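Local coordinates for protein Poly(Beta-D-mannuronate) lyase (Pseudopedobacter saltans, PDB 7O79) that probably cleaves alginate, poly(beta-D-mannuronate), by beta-elimination, as a family 6 polysaccharide lyase built on a right-handed parallel beta-helix, at residues 49-54 with 74-79; 97-102 with 126-131. One frame throughout, in Å; residues are numbered along the deposited sequence.

Interaction 1 (49-54 with 74-79); sequences TLKADQ and VVEGLL
Leu50 is tied at both its N and its O to the parallel strand beside it: its N donates to Val74 O at 2.8 Å, and its O accepts from Glu76 N at 3.0 Å. The same carbonyl oxygen also meets the alpha hydrogen of Val75, with Val75 CA 3.1 Å from Leu50 O, so an N-H and a C-H grip it together. Further along, Ala52 N to Glu76 O is only a weak bond of 3.3 Å, and the register opens as the chain turns at Gly77, whose phi is positive (80°). Outside this backbone pairing, Thr49, Val74, Lys51 and Glu76 share one face. Lys51 and Glu76 lie side by side with their CB atoms 3.8 Å apart. Lys51 CG stands between its backbone N and carbonyl carbon (chi1 66°) and the rest of the chain is extended, which carries NZ past the carboxylate to 4.0 Å from Glu76 OE2, short of a salt bridge. The methyl CG2 of Thr49 crosses beside the carboxylate chain of Glu76, while Thr49 OG1 lies next to Val74 CB. On the other face Leu50 CB touches Val75 CG2 at 4.2 Å, and both side chains pack on Phe38 of strand 35-38 across the interior of the coil. At the turn Ala52 CB rests 3.7 Å from Gly77 O, and Leu78 joins Ala52 in packing on Val58. Main-chain bonds and interior hydrocarbon therefore carry this contact, and the lysine and glutamate probably add only a diffuse electrostatic attraction.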
loop_
_atom_site.group_PDB
_atom_site.type_symbol
_atom_site.label_atom_id
_atom_site.label_comp_id
_atom_site.label_asym_id
_atom_site.label_seq_id
_atom_site.Cartn_x
_atom_site.Cartn_y
_atom_site.Cartn_z
ATOM N N THR A 49 15.221 -16.944 -17.004
ATOM C CA THR A 49 13.931 -16.362 -17.330
ATOM C C THR A 49 12.951 -17.461 -17.715
ATOM O O THR A 49 13.256 -18.304 -18.561
ATOM C CB THR A 49 14.073 -15.357 -18.471
ATOM O OG1 THR A 49 15.012 -14.340 -18.091
ATOM C CG2 THR A 49 12.717 -14.705 -18.812
ATOM N N LEU A 50 11.799 -17.464 -17.064
ATOM C CA LEU A 50 10.630 -18.212 -17.501
ATOM C C LEU A 50 9.687 -17.210 -18.145
ATOM O O LEU A 50 9.397 -16.179 -17.540
ATOM C CB LEU A 50 9.942 -18.886 -16.314
ATOM C CG LEU A 50 8.654 -19.682 -16.570
ATOM C CD1 LEU A 50 8.883 -20.792 -17.599
ATOM C CD2 LEU A 50 8.060 -20.214 -15.280
ATOM N N LYS A 51 9.225 -17.490 -19.367
ATOM C CA LYS A 51 8.306 -16.562 -20.018
ATOM C C LYS A 51 7.477 -17.280 -21.074
ATOM O O LYS A 51 7.789 -18.398 -21.482
ATOM C CB LYS A 51 9.048 -15.384 -20.647
ATOM C CG LYS A 51 9.964 -15.727 -21.792
ATOM C CD LYS A 51 10.614 -14.439 -22.215
ATOM C CE LYS A 51 11.560 -14.564 -23.365
ATOM N NZ LYS A 51 12.116 -13.196 -23.623
ATOM N N ALA A 52 6.420 -16.595 -21.527
ATOM C CA ALA A 52 5.594 -17.079 -22.630
ATOM C C ALA A 52 6.274 -16.817 -23.973
ATOM O O ALA A 52 6.917 -15.784 -24.155
ATOM C CB ALA A 52 4.229 -16.388 -22.595
ATOM N N ASP A 53 6.159 -17.769 -24.913
ATOM C CA ASP A 53 6.547 -17.480 -26.301
ATOM C C ASP A 53 5.915 -16.199 -26.804
ATOM O O ASP A 53 6.563 -15.393 -27.482
ATOM C CB ASP A 53 6.172 -18.648 -27.219
ATOM C CG ASP A 53 7.079 -19.845 -27.040
ATOM O OD1 ASP A 53 8.266 -19.620 -26.733
ATOM O OD2 ASP A 53 6.599 -21.001 -27.108
ATOM N N GLN A 54 4.645 -15.999 -26.492
ATOM C CA GLN A 54 3.930 -14.788 -26.850
ATOM C C GLN A 54 3.267 -14.287 -25.578
ATOM O O GLN A 54 2.446 -14.997 -24.988
ATOM C CB GLN A 54 2.909 -15.061 -27.956
ATOM N N VAL A 74 13.560 -14.472 -13.311
ATOM C CA VAL A 74 12.657 -13.538 -13.960
ATOM C C VAL A 74 11.507 -14.329 -14.562
ATOM O O VAL A 74 11.721 -15.374 -15.186
ATOM C CB VAL A 74 13.381 -12.723 -15.053
ATOM C CG1 VAL A 74 12.419 -11.749 -15.740
ATOM C CG2 VAL A 74 14.604 -12.004 -14.472
ATOM N N VAL A 75 10.288 -13.820 -14.390
ATOM C CA VAL A 75 9.096 -14.404 -14.986
ATOM C C VAL A 75 8.403 -13.308 -15.775
ATOM O O VAL A 75 8.195 -12.210 -15.252
ATOM C CB VAL A 75 8.152 -15.005 -13.927
ATOM C CG1 VAL A 75 6.796 -15.318 -14.542
ATOM C CG2 VAL A 75 8.775 -16.262 -13.305
ATOM N N GLU A 76 8.071 -13.591 -17.040
ATOM C CA GLU A 76 7.500 -12.584 -17.923
ATOM C C GLU A 76 6.309 -13.128 -18.692
ATOM O O GLU A 76 6.325 -14.276 -19.141
ATOM C CB GLU A 76 8.528 -12.084 -18.934
ATOM C CG GLU A 76 9.856 -11.745 -18.335
ATOM C CD GLU A 76 10.635 -10.791 -19.196
ATOM O OE1 GLU A 76 10.795 -9.620 -18.797
ATOM O OE2 GLU A 76 11.088 -11.222 -20.280
ATOM N N GLY A 77 5.287 -12.286 -18.862
ATOM C CA GLY A 77 4.273 -12.523 -19.876
ATOM C C GLY A 77 3.172 -13.516 -19.567
ATOM O O GLY A 77 2.458 -13.922 -20.493
ATOM N N LEU A 78 2.979 -13.903 -18.304
ATOM C CA LEU A 78 1.966 -14.896 -17.958
ATOM C C LEU A 78 0.589 -14.263 -17.727
ATOM O O LEU A 78 0.451 -13.059 -17.530
ATOM C CB LEU A 78 2.382 -15.690 -16.718
ATOM C CG LEU A 78 3.740 -16.385 -16.799
ATOM C CD1 LEU A 78 3.942 -17.325 -15.610
ATOM C CD2 LEU A 78 3.853 -17.133 -18.132
ATOM N N LEU A 79 -0.442 -15.102 -17.781
ATOM C CA LEU A 79 -1.801 -14.715 -17.422
ATOM C C LEU A 79 -2.376 -15.789 -16.510
ATOM O O LEU A 79 -2.338 -16.980 -16.845
ATOM C CB LEU A 79 -2.690 -14.526 -18.664
ATOM C CG LEU A 79 -4.220 -14.452 -18.463
ATOM C CD1 LEU A 79 -4.680 -13.192 -17.722
ATOM C CD2 LEU A 79 -4.938 -14.538 -19.803
#

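Interaction 2 (97-102 with 126-131); sequences YCKLEN and NNLMQY
Leu100 and Met129 form the tightly packed part of the contact: pointing the same way, they touch through Leu100 CD2 and Met129 SD at 3.7 Å, with Leu100 also packed on Ile91 and Phe93. Beneath them the parallel strands exchange backbone bonds, among them Leu128 N to Cys98 O at 3.0 Å. Next to this core Asn127, its CG anti to the carbonyl carbon (chi1 -58°), offers OD1 to Cys98 N at 3.0 Å; Asn127 ND2 donates to Ser95 O, and Asn127 N bonds to Asn154 OD1 one coil on. The opposite face is looser and more polar. Lys99 CD lies alongside Leu128 CD2, and Glu101 serves two partners within the contact: OE2 takes a nearly straight bond (172°) from Gln130 NE2 at 3.1 Å, and OE1 is met from above the carboxylate plane by Lys99 NZ at 2.6 Å. Gln130 OE1 continues the line to Gln157 NE2. Replacing Glu101 by an alanine would probably leave Lys99 without this salt bridge and the Gln130 amide without this acceptor. At the exposed end Asn126 CB sits over the centre of the Tyr97 ring, 3.4 Å from its centroid, in a CH-pi contact with amide and ring planes 9° apart, while a water bridges Cys98 O and Asn126 O. At the far end Asn102 N reaches Tyr131 O weakly. Parallel strands in register on successive coils, an asparagine at the turn bonding back to the preceding coil, and apolar side chains stacked inside are characteristic of the right-handed parallel beta-helix of the pectin-lyase-like superfamily.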
loop_
_atom_site.group_PDB
_atom_site.type_symbol
_atom_site.label_atom_id
_atom_site.label_comp_id
_atom_site.label_asym_id
_atom_site.label_seq_id
_atom_site.Cartn_x
_atom_site.Cartn_y
_atom_site.Cartn_z
ATOM N N TYR A 97 16.123 -10.826 -5.242
ATOM C CA TYR A 97 16.488 -10.296 -6.554
ATOM C C TYR A 97 15.793 -11.047 -7.687
ATOM O O TYR A 97 16.403 -11.353 -8.714
ATOM C CB TYR A 97 18.011 -10.302 -6.746
ATOM C CG TYR A 97 18.689 -9.106 -6.110
ATOM C CD1 TYR A 97 18.602 -7.850 -6.702
ATOM C CD2 TYR A 97 19.423 -9.233 -4.932
ATOM C CE1 TYR A 97 19.218 -6.745 -6.136
ATOM C CE2 TYR A 97 20.044 -8.138 -4.355
ATOM C CZ TYR A 97 19.944 -6.894 -4.976
ATOM O OH TYR A 97 20.545 -5.778 -4.431
ATOM N N CYS A 98 14.518 -11.364 -7.501
ATOM C CA CYS A 98 13.712 -11.888 -8.597
ATOM C C CYS A 98 12.822 -10.786 -9.163
ATOM O O CYS A 98 12.642 -9.729 -8.552
ATOM C CB CYS A 98 12.872 -13.084 -8.145
ATOM S SG CYS A 98 13.874 -14.484 -7.595
ATOM N N LYS A 99 12.271 -11.042 -10.354
ATOM C CA LYS A 99 11.453 -10.057 -11.038
ATOM C C LYS A 99 10.263 -10.716 -11.709
ATOM O O LYS A 99 10.414 -11.723 -12.400
ATOM C CB LYS A 99 12.267 -9.278 -12.086
ATOM C CG LYS A 99 11.435 -8.183 -12.792
ATOM C CD LYS A 99 12.305 -7.242 -13.644
ATOM C CE LYS A 99 13.342 -8.004 -14.459
ATOM N NZ LYS A 99 13.562 -7.424 -15.817
ATOM N N LEU A 100 9.089 -10.120 -11.529
ATOM C CA LEU A 100 7.894 -10.470 -12.283
ATOM C C LEU A 100 7.537 -9.287 -13.169
ATOM O O LEU A 100 7.455 -8.156 -12.684
ATOM C CB LEU A 100 6.714 -10.782 -11.361
ATOM C CG LEU A 100 5.387 -11.042 -12.093
ATOM C CD1 LEU A 100 5.489 -12.375 -12.815
ATOM C CD2 LEU A 100 4.192 -11.038 -11.152
ATOM N N GLU A 101 7.328 -9.533 -14.458
ATOM C CA GLU A 101 6.871 -8.431 -15.286
ATOM C C GLU A 101 5.993 -8.941 -16.410
ATOM O O GLU A 101 6.016 -10.122 -16.759
ATOM C CB GLU A 101 8.040 -7.573 -15.797
ATOM C CG GLU A 101 9.185 -8.269 -16.454
ATOM C CD GLU A 101 10.275 -7.259 -16.851
ATOM O OE1 GLU A 101 11.365 -7.679 -17.263
ATOM O OE2 GLU A 101 10.025 -6.031 -16.781
ATOM N N ASN A 102 5.161 -8.022 -16.916
ATOM C CA ASN A 102 4.262 -8.256 -18.043
ATOM C C ASN A 102 3.292 -9.403 -17.767
ATOM O O ASN A 102 2.932 -10.151 -18.667
ATOM C CB ASN A 102 5.044 -8.501 -19.340
ATOM C CG ASN A 102 4.344 -7.907 -20.562
ATOM O OD1 ASN A 102 3.518 -7.002 -20.434
ATOM N ND2 ASN A 102 4.681 -8.405 -21.750
ATOM N N ASN A 126 14.828 -7.490 -2.071
ATOM C CA ASN A 126 15.234 -6.854 -3.323
ATOM C C ASN A 126 14.496 -7.407 -4.544
ATOM O O ASN A 126 15.056 -7.496 -5.633
ATOM C CB ASN A 126 16.752 -6.947 -3.504
ATOM C CG ASN A 126 17.500 -6.476 -2.283
ATOM O OD1 ASN A 126 17.686 -7.220 -1.321
ATOM N ND2 ASN A 126 17.896 -5.218 -2.295
ATOM N N ASN A 127 13.225 -7.740 -4.383
ATOM C CA ASN A 127 12.432 -8.215 -5.506
ATOM C C ASN A 127 11.690 -7.068 -6.202
ATOM O O ASN A 127 11.426 -6.010 -5.622
ATOM C CB ASN A 127 11.448 -9.295 -5.050
ATOM C CG ASN A 127 12.150 -10.492 -4.400
ATOM O OD1 ASN A 127 12.757 -11.315 -5.092
ATOM N ND2 ASN A 127 12.065 -10.593 -3.070
ATOM N N LEU A 128 11.348 -7.298 -7.469
ATOM C CA LEU A 128 10.741 -6.285 -8.323
ATOM C C LEU A 128 9.542 -6.853 -9.067
ATOM O O LEU A 128 9.628 -7.935 -9.652
ATOM C CB LEU A 128 11.765 -5.743 -9.323
ATOM C CG LEU A 128 11.267 -4.710 -10.337
ATOM C CD1 LEU A 128 10.646 -3.497 -9.668
ATOM C CD2 LEU A 128 12.442 -4.280 -11.197
ATOM N N MET A 129 8.419 -6.137 -9.011
ATOM C CA MET A 129 7.244 -6.393 -9.844
ATOM C C MET A 129 6.918 -5.133 -10.620
ATOM O O MET A 129 6.705 -4.085 -10.010
ATOM C CB MET A 129 6.002 -6.769 -9.023
ATOM C CG MET A 129 4.902 -7.426 -9.846
ATOM S SD MET A 129 3.542 -8.178 -8.884
ATOM C CE MET A 129 2.833 -6.747 -8.046
ATOM N N GLN A 130 6.824 -5.236 -11.949
ATOM C CA GLN A 130 6.530 -4.053 -12.739
ATOM C C GLN A 130 5.807 -4.445 -14.021
ATOM O O GLN A 130 5.972 -5.555 -14.526
ATOM C CB GLN A 130 7.803 -3.254 -13.048
ATOM C CG GLN A 130 8.843 -4.009 -13.875
ATOM C CD GLN A 130 10.068 -3.153 -14.176
ATOM O OE1 GLN A 130 10.374 -2.208 -13.443
ATOM N NE2 GLN A 130 10.775 -3.486 -15.254
ATOM N N TYR A 131 4.989 -3.522 -14.527
ATOM C CA TYR A 131 4.150 -3.751 -15.713
ATOM C C TYR A 131 3.300 -5.008 -15.580
ATOM O O TYR A 131 3.192 -5.822 -16.498
ATOM C CB TYR A 131 4.990 -3.795 -16.982
ATOM C CG TYR A 131 5.743 -2.511 -17.173
ATOM C CD1 TYR A 131 5.080 -1.360 -17.599
ATOM C CD2 TYR A 131 7.099 -2.425 -16.894
ATOM C CE1 TYR A 131 5.755 -0.159 -17.772
ATOM C CE2 TYR A 131 7.775 -1.226 -17.066
ATOM C CZ TYR A 131 7.092 -0.103 -17.505
ATOM O OH TYR A 131 7.757 1.089 -17.676
HETATM O O HOH W 1 14.840 -7.836 -8.682
#

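Overall arrangement
From the N terminus, strand 48-52 leads through strands 58-62 and 65-68 to strand 73-83, where interaction 1 closes one coil of the beta-helix. The chain then passes strand 89-93 to enter interaction 2 at 97-102 and closes a later coil at 126-131, after strand 118-122. The two loops follow in series, neither enclosing nor crossing the other. Their centres lie 12 Å apart because strands 73-83 and 99-106 are neighbours, joined by a probable Val75 N to Lys99 O bond, so four successive strands run side by side. Glu76 OE1 and Glu101 OE1, two like-charged groups, also come close, an approach whose detail is doubtful.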